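Local coordinates for hypothetical protein (Staphylococcus aureus subsp. aureus, PDB 1QYI) that is of unknown function but probably acts as a hydrolase of the haloacid dehalogenase-like (HAD) superfamily, at residues D226-G229 and E233-I236; L282-P285 and S289-A292; A293-N298 and N311-D316. All coordinates share one frame; numbering follows the deposited sequence.

Contact 1 (D226-G229 and E233-I236); sequences DLKG and ELGI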
loop_
_atom_site.group_PDB
_atom_site.type_symbol
_atom_site.label_atom_id
_atom_site.label_comp_id
_atom_site.label_asym_id
_atom_site.label_seq_id
_atom_site.Cartn_x
_atom_site.Cartn_y
_atom_site.Cartn_z
ATOM N N ASP A 226 -8.315 -1.381 28.564
ATOM C CA ASP A 226 -7.810 -2.160 29.688
ATOM C C ASP A 226 -6.288 -2.150 29.676
ATOM O O ASP A 226 -5.659 -2.126 30.729
ATOM C CB ASP A 226 -8.304 -3.609 29.636
ATOM C CG ASP A 226 -9.813 -3.713 29.589
ATOM O OD1 ASP A 226 -10.507 -2.821 30.132
ATOM O OD2 ASP A 226 -10.308 -4.711 29.023
ATOM N N LEU A 227 -5.698 -2.176 28.483
ATOM C CA LEU A 227 -4.244 -2.156 28.348
ATOM C C LEU A 227 -3.706 -0.935 29.080
ATOM O O LEU A 227 -2.699 -1.013 29.789
ATOM C CB LEU A 227 -3.849 -2.096 26.873
ATOM C CG LEU A 227 -3.212 -3.317 26.200
ATOM C CD1 LEU A 227 -3.806 -4.613 26.714
ATOM C CD2 LEU A 227 -3.407 -3.183 24.693
ATOM N N LYS A 228 -4.385 0.196 28.913
ATOM C CA LYS A 228 -3.978 1.419 29.582
ATOM C C LYS A 228 -4.275 1.260 31.065
ATOM O O LYS A 228 -3.497 1.700 31.916
ATOM C CB LYS A 228 -4.725 2.621 28.993
ATOM C CG LYS A 228 -4.037 3.220 27.754
ATOM C CD LYS A 228 -5.051 3.706 26.727
ATOM C CE LYS A 228 -5.151 5.214 26.686
ATOM N NZ LYS A 228 -3.992 5.823 25.980
ATOM N N GLY A 229 -5.390 0.606 31.373
ATOM C CA GLY A 229 -5.765 0.391 32.762
ATOM C C GLY A 229 -4.732 -0.411 33.545
ATOM O O GLY A 229 -4.658 -0.318 34.776
ATOM N N GLU A 233 1.538 2.000 28.285
ATOM C CA GLU A 233 1.594 3.160 27.409
ATOM C C GLU A 233 1.558 2.591 25.988
ATOM O O GLU A 233 2.327 1.685 25.660
ATOM C CB GLU A 233 2.897 3.930 27.636
ATOM C CG GLU A 233 2.777 5.436 27.445
ATOM C CD GLU A 233 1.919 6.083 28.520
ATOM O OE1 GLU A 233 2.290 5.982 29.717
ATOM O OE2 GLU A 233 0.880 6.694 28.168
ATOM N N LEU A 234 0.670 3.109 25.146
ATOM C CA LEU A 234 0.548 2.609 23.777
ATOM C C LEU A 234 1.352 3.402 22.736
ATOM O O LEU A 234 1.625 4.587 22.919
ATOM C CB LEU A 234 -0.930 2.571 23.379
ATOM C CG LEU A 234 -1.883 1.909 24.384
ATOM C CD1 LEU A 234 -3.266 1.783 23.765
ATOM C CD2 LEU A 234 -1.360 0.537 24.773
ATOM N N GLY A 235 1.735 2.727 21.653
ATOM C CA GLY A 235 2.501 3.364 20.594
ATOM C C GLY A 235 2.259 2.762 19.215
ATOM O O GLY A 235 1.848 1.604 19.108
ATOM N N ILE A 236 2.506 3.541 18.158
ATOM C CA ILE A 236 2.314 3.072 16.777
ATOM C C ILE A 236 3.512 3.300 15.834
ATOM O O ILE A 236 4.042 4.407 15.757
ATOM C CB ILE A 236 1.078 3.750 16.102
ATOM C CG1 ILE A 236 -0.207 3.332 16.806
ATOM C CG2 ILE A 236 0.960 3.305 14.646
ATOM C CD1 ILE A 236 -0.504 1.856 16.684
HETATM O O HOH W 1 -1.446 5.388 24.500
#

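Contact 2 (L282-P285 and S289-A292); sequences LGKP and SYIA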
loop_
_atom_site.group_PDB
_atom_site.type_symbol
_atom_site.label_atom_id
_atom_site.label_comp_id
_atom_site.label_asym_id
_atom_site.label_seq_id
_atom_site.Cartn_x
_atom_site.Cartn_y
_atom_site.Cartn_z
ATOM N N LEU A 282 15.933 4.196 6.427
ATOM C CA LEU A 282 15.426 4.077 7.782
ATOM C C LEU A 282 14.073 3.383 7.736
ATOM O O LEU A 282 13.218 3.611 8.588
ATOM C CB LEU A 282 15.299 5.465 8.426
ATOM C CG LEU A 282 16.483 5.986 9.263
ATOM C CD1 LEU A 282 17.801 5.666 8.597
ATOM C CD2 LEU A 282 16.330 7.479 9.475
ATOM N N GLY A 283 13.901 2.526 6.729
ATOM C CA GLY A 283 12.661 1.784 6.545
ATOM C C GLY A 283 12.333 0.825 7.681
ATOM O O GLY A 283 13.142 0.642 8.589
ATOM N N LYS A 284 11.159 0.196 7.618
ATOM C CA LYS A 284 10.699 -0.707 8.675
ATOM C C LYS A 284 11.676 -1.754 9.209
ATOM O O LYS A 284 11.561 -2.159 10.378
ATOM C CB LYS A 284 9.400 -1.420 8.273
ATOM C CG LYS A 284 8.412 -1.594 9.444
ATOM C CD LYS A 284 7.652 -0.291 9.721
ATOM C CE LYS A 284 7.125 -0.178 11.148
ATOM N NZ LYS A 284 6.103 -1.175 11.520
ATOM N N PRO A 285 12.618 -2.246 8.377
ATOM C CA PRO A 285 13.518 -3.239 8.979
ATOM C C PRO A 285 14.314 -2.523 10.076
ATOM O O PRO A 285 14.598 -3.090 11.131
ATOM C CB PRO A 285 14.390 -3.675 7.806
ATOM C CG PRO A 285 13.513 -3.453 6.616
ATOM C CD PRO A 285 12.831 -2.142 6.923
ATOM N N SER A 289 11.631 3.836 13.485
ATOM C CA SER A 289 10.246 4.219 13.738
ATOM C C SER A 289 9.746 3.662 15.062
ATOM O O SER A 289 8.991 4.325 15.768
ATOM C CB SER A 289 9.342 3.750 12.600
ATOM O OG SER A 289 9.368 2.334 12.488
ATOM N N TYR A 290 10.178 2.456 15.414
ATOM C CA TYR A 290 9.756 1.884 16.676
ATOM C C TYR A 290 10.394 2.666 17.813
ATOM O O TYR A 290 9.785 2.860 18.864
ATOM C CB TYR A 290 10.130 0.399 16.762
ATOM C CG TYR A 290 9.001 -0.520 16.345
ATOM C CD1 TYR A 290 7.756 -0.446 16.969
ATOM C CD2 TYR A 290 9.158 -1.420 15.284
ATOM C CE1 TYR A 290 6.687 -1.235 16.551
ATOM C CE2 TYR A 290 8.095 -2.218 14.851
ATOM C CZ TYR A 290 6.856 -2.120 15.489
ATOM O OH TYR A 290 5.789 -2.889 15.063
ATOM N N ILE A 291 11.617 3.135 17.587
ATOM C CA ILE A 291 12.346 3.907 18.591
ATOM C C ILE A 291 11.715 5.291 18.779
ATOM O O ILE A 291 11.714 5.849 19.881
ATOM C CB ILE A 291 13.835 4.055 18.186
ATOM C CG1 ILE A 291 14.485 2.669 18.158
ATOM C CG2 ILE A 291 14.562 4.981 19.156
ATOM C CD1 ILE A 291 15.966 2.655 17.773
ATOM N N ALA A 292 11.177 5.830 17.690
ATOM C CA ALA A 292 10.531 7.130 17.711
ATOM C C ALA A 292 9.182 7.025 18.417
ATOM O O ALA A 292 8.754 7.948 19.107
ATOM C CB ALA A 292 10.338 7.629 16.295
HETATM O O HOH W 2 11.518 2.254 10.968
#

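Contact 3 (A293-N298 and N311-D316); sequences ALYGNN and NIVNKD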
loop_
_atom_site.group_PDB
_atom_site.type_symbol
_atom_site.label_atom_id
_atom_site.label_comp_id
_atom_site.label_asym_id
_atom_site.label_seq_id
_atom_site.Cartn_x
_atom_site.Cartn_y
_atom_site.Cartn_z
ATOM N N ALA A 293 8.521 5.889 18.235
ATOM C CA ALA A 293 7.223 5.638 18.837
ATOM C C ALA A 293 7.355 5.334 20.323
ATOM O O ALA A 293 6.377 5.401 21.079
ATOM C CB ALA A 293 6.547 4.482 18.137
ATOM N N LEU A 294 8.571 5.015 20.741
ATOM C CA LEU A 294 8.824 4.677 22.129
ATOM C C LEU A 294 9.244 5.873 22.974
ATOM O O LEU A 294 8.628 6.141 24.000
ATOM C CB LEU A 294 9.891 3.581 22.200
ATOM C CG LEU A 294 9.977 2.748 23.484
ATOM C CD1 LEU A 294 10.655 1.414 23.198
ATOM C CD2 LEU A 294 10.723 3.521 24.534
ATOM N N TYR A 295 10.280 6.592 22.550
ATOM C CA TYR A 295 10.759 7.741 23.313
ATOM C C TYR A 295 10.061 9.064 22.990
ATOM O O TYR A 295 9.990 9.956 23.834
ATOM C CB TYR A 295 12.270 7.897 23.129
ATOM C CG TYR A 295 13.065 6.687 23.552
ATOM C CD1 TYR A 295 12.950 6.168 24.843
ATOM C CD2 TYR A 295 13.927 6.045 22.656
ATOM C CE1 TYR A 295 13.671 5.037 25.231
ATOM C CE2 TYR A 295 14.652 4.911 23.036
ATOM C CZ TYR A 295 14.518 4.414 24.324
ATOM O OH TYR A 295 15.215 3.290 24.714
ATOM N N GLY A 296 9.540 9.193 21.779
ATOM C CA GLY A 296 8.872 10.426 21.408
ATOM C C GLY A 296 9.180 10.730 19.959
ATOM O O GLY A 296 10.261 10.404 19.470
ATOM N N ASN A 297 8.246 11.355 19.259
ATOM C CA ASN A 297 8.469 11.642 17.858
ATOM C C ASN A 297 8.804 13.102 17.581
ATOM O O ASN A 297 7.972 13.863 17.094
ATOM C CB ASN A 297 7.253 11.207 17.043
ATOM C CG ASN A 297 7.488 11.324 15.555
ATOM O OD1 ASN A 297 8.575 11.014 15.056
ATOM N ND2 ASN A 297 6.459 11.742 14.828
ATOM N N ASN A 298 10.039 13.479 17.892
ATOM C CA ASN A 298 10.496 14.836 17.667
ATOM C C ASN A 298 11.789 14.865 16.851
ATOM O O ASN A 298 12.770 14.194 17.187
ATOM C CB ASN A 298 10.674 15.561 19.008
ATOM C CG ASN A 298 11.369 16.908 18.861
ATOM O OD1 ASN A 298 11.075 17.683 17.945
ATOM N ND2 ASN A 298 12.278 17.203 19.779
ATOM N N ASN A 311 20.015 -3.146 21.602
ATOM C CA ASN A 311 19.596 -3.475 22.969
ATOM C C ASN A 311 19.478 -2.256 23.889
ATOM O O ASN A 311 20.154 -2.176 24.909
ATOM C CB ASN A 311 20.584 -4.475 23.567
ATOM C CG ASN A 311 20.074 -5.094 24.849
ATOM O OD1 ASN A 311 20.843 -5.658 25.629
ATOM N ND2 ASN A 311 18.759 -5.006 25.070
ATOM N N ILE A 312 18.611 -1.318 23.536
ATOM C CA ILE A 312 18.449 -0.120 24.333
ATOM C C ILE A 312 17.277 -0.214 25.309
ATOM O O ILE A 312 16.984 0.743 26.027
ATOM C CB ILE A 312 18.242 1.104 23.433
ATOM C CG1 ILE A 312 17.006 0.896 22.548
ATOM C CG2 ILE A 312 19.488 1.334 22.592
ATOM C CD1 ILE A 312 16.525 2.148 21.844
ATOM N N VAL A 313 16.600 -1.359 25.330
ATOM C CA VAL A 313 15.459 -1.541 26.224
ATOM C C VAL A 313 15.426 -2.944 26.820
ATOM O O VAL A 313 15.960 -3.887 26.239
ATOM C CB VAL A 313 14.114 -1.297 25.477
ATOM C CG1 VAL A 313 14.098 0.100 24.858
ATOM C CG2 VAL A 313 13.907 -2.359 24.400
ATOM N N ASN A 314 14.808 -3.071 27.988
ATOM C CA ASN A 314 14.696 -4.372 28.625
ATOM C C ASN A 314 13.526 -5.131 28.030
ATOM O O ASN A 314 12.524 -4.543 27.619
ATOM C CB ASN A 314 14.501 -4.254 30.143
ATOM C CG ASN A 314 15.759 -3.796 30.865
ATOM O OD1 ASN A 314 16.870 -4.253 30.568
ATOM N ND2 ASN A 314 15.587 -2.906 31.839
ATOM N N LYS A 315 13.666 -6.448 28.020
ATOM C CA LYS A 315 12.675 -7.362 27.482
ATOM C C LYS A 315 11.269 -7.204 28.075
ATOM O O LYS A 315 10.281 -7.484 27.399
ATOM C CB LYS A 315 13.171 -8.787 27.705
ATOM C CG LYS A 315 12.759 -9.779 26.654
ATOM C CD LYS A 315 13.275 -9.367 25.288
ATOM C CE LYS A 315 13.575 -10.591 24.422
ATOM N NZ LYS A 315 12.462 -11.601 24.431
ATOM N N ASP A 316 11.175 -6.758 29.325
ATOM C CA ASP A 316 9.873 -6.605 29.969
ATOM C C ASP A 316 9.274 -5.219 29.920
ATOM O O ASP A 316 8.186 -4.985 30.453
ATOM C CB ASP A 316 9.933 -7.032 31.438
ATOM C CG ASP A 316 9.558 -8.481 31.635
ATOM O OD1 ASP A 316 8.753 -9.000 30.823
ATOM O OD2 ASP A 316 10.038 -9.097 32.610
HETATM O O HOH W 3 14.891 2.507 27.470
#

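Contact 1 (D226-G229 and E233-I236)
The last turn of helix 217-229, bearing Leu227 and Lys228, is joined by three residues to strand 233-237, and the nearest CA atoms, those of Lys228 and Glu233, stand 6.2 Å apart. This is the helix-to-strand step that brings the chain back into the Rossmann-like sheet of the HAD kind after the long, mostly helical insertion that follows strand 3-6: strand 233-237 lies parallel beside strand 3-6, and Glu233 and Gly235 share backbone hydrogen bonds with it. Leu234 projects toward the helix and uses its two methyls on different partners. With CG turned away from its own carbonyl carbon and beside the backbone N (chi1 -49°), the two methyls are directed at Leu227 and Lys228. CD2 meets CB of Leu227 at 4.2 Å, an apolar contact between buried residues, while the Leu227 side chain also reaches Phe6 of the neighbouring strand. CD1 lies 4.0 Å from CD of Lys228, whose chain crosses the leucine at about a right angle. Lysine suits this border, since its methylenes can pack on the leucine while its amino group reaches a carbonyl and a water. Bends at chi2, chi3 and chi4 carry NZ round to a weak hydrogen bond with the carbonyl O of Tyr257. The carboxylate of Glu233 stands further off, its OE2 5.4 Å from Lys228 NZ, and could add only a mild attraction. One water joins helix and strand: Lys228 NZ gives it a weak hydrogen bond of 3.0 Å. The same water accepts a 3.2 Å hydrogen bond from Leu234 N.

Contact 2 (L282-P285 and S289-A292)
Lys284 reaches from its loop to Ser289 and Tyr290 in the first turn of helix 288-295, and no direct hydrogen bond joins the two segments. The van der Waals part falls to the lysine methylenes: CE lies 3.6 Å from OG of Ser289, with CD slightly farther. Ser289 holds OG between its backbone N and carbonyl carbon (chi1 62°), and so small a side chain lets the lysine pass close to the helix. Beyond the serine, NZ approaches the hydroxyl end of Tyr290 obliquely, 3.9 Å from OH and 4.0 Å from ring atom CE2. The polar partners of NZ lie elsewhere: a hydrogen bond to the carbonyl O of Ala237, a salt bridge to Asp327 and a long, weak ion pair with Asp7. A lysine in a Gly-Lys-Pro sequence, set among these acids at the C-terminal ends of the parallel strands, is consistent with the motif III lysine of HAD hydrolases, which in relatives helps to stabilise negative charge at the active site. Solvent makes the remaining link. A water accepts a 3.0 Å hydrogen bond from the backbone N of Ser289, near the start of the helix, and can donate one of 3.2 Å to the carbonyl O of Leu282, for which other acceptors compete.

Contact 3 (A293-N298 and N311-D316)
Leu294 and Tyr295, at the end of helix 288-295, meet Ile312 and Val313 of the loop that leads to strand 318-322, and the contact is mostly apolar. Leu294 and Val313 reach toward each other tip to tip, CD1 to CG1 at 4.0 Å, and both side chains also touch Val318. Val313 CG1 also lies 3.4 Å from Tyr295 OH. The Tyr295 ring presents its edge to Ile312: CD1 of the isoleucine sits near the ring plane, 3.5 Å from CE2. Ile312 points CG1 between its backbone N and carbonyl carbon (chi1 59°); with chi2 extended, this carries CD1 to the edge. Leu294 CD2 rests on one face of the same ring, toward its rim, 3.3 Å above the plane. Tyrosine suits this surface position because its ring packs while its hydroxyl can meet solvent. The polar link runs through a water in the ring plane, 2.9 Å from Tyr295 OH; the water donates a 3.1 Å hydrogen bond to the carbonyl O of Ile312. Gly296 then ends the helix with positive phi, where a side chain would crowd the carbonyl of Tyr295. Such a helix, entered from the Lys284 loop and followed, after helix 302-307 and a loop, by parallel strand 318-322, is part of the Rossmann-like core of HAD proteins.

Contacts 2 and 3 use successive parts of helix 288-295 and have centres 11 Å apart; they meet where Ile291 CD1 lies 4.1 Å from Ile312 CD1. Contact 1 joins helix 217-229 to strand 233-237, its centre 14 Å from that of contact 3, which it touches through Ile236 O and Ala293 CB at 3.5 Å. Its centre is 20 Å from that of contact 2, and their nearest atoms remain about 5 Å apart. Strand 233-237 nevertheless ties them, since its last residue, Ala237, offers its carbonyl to Lys284. Contact 2, beside Asp7 and Asp327, lies at the probable active site; contact 3 links a helix end to the loop before strand 318-322.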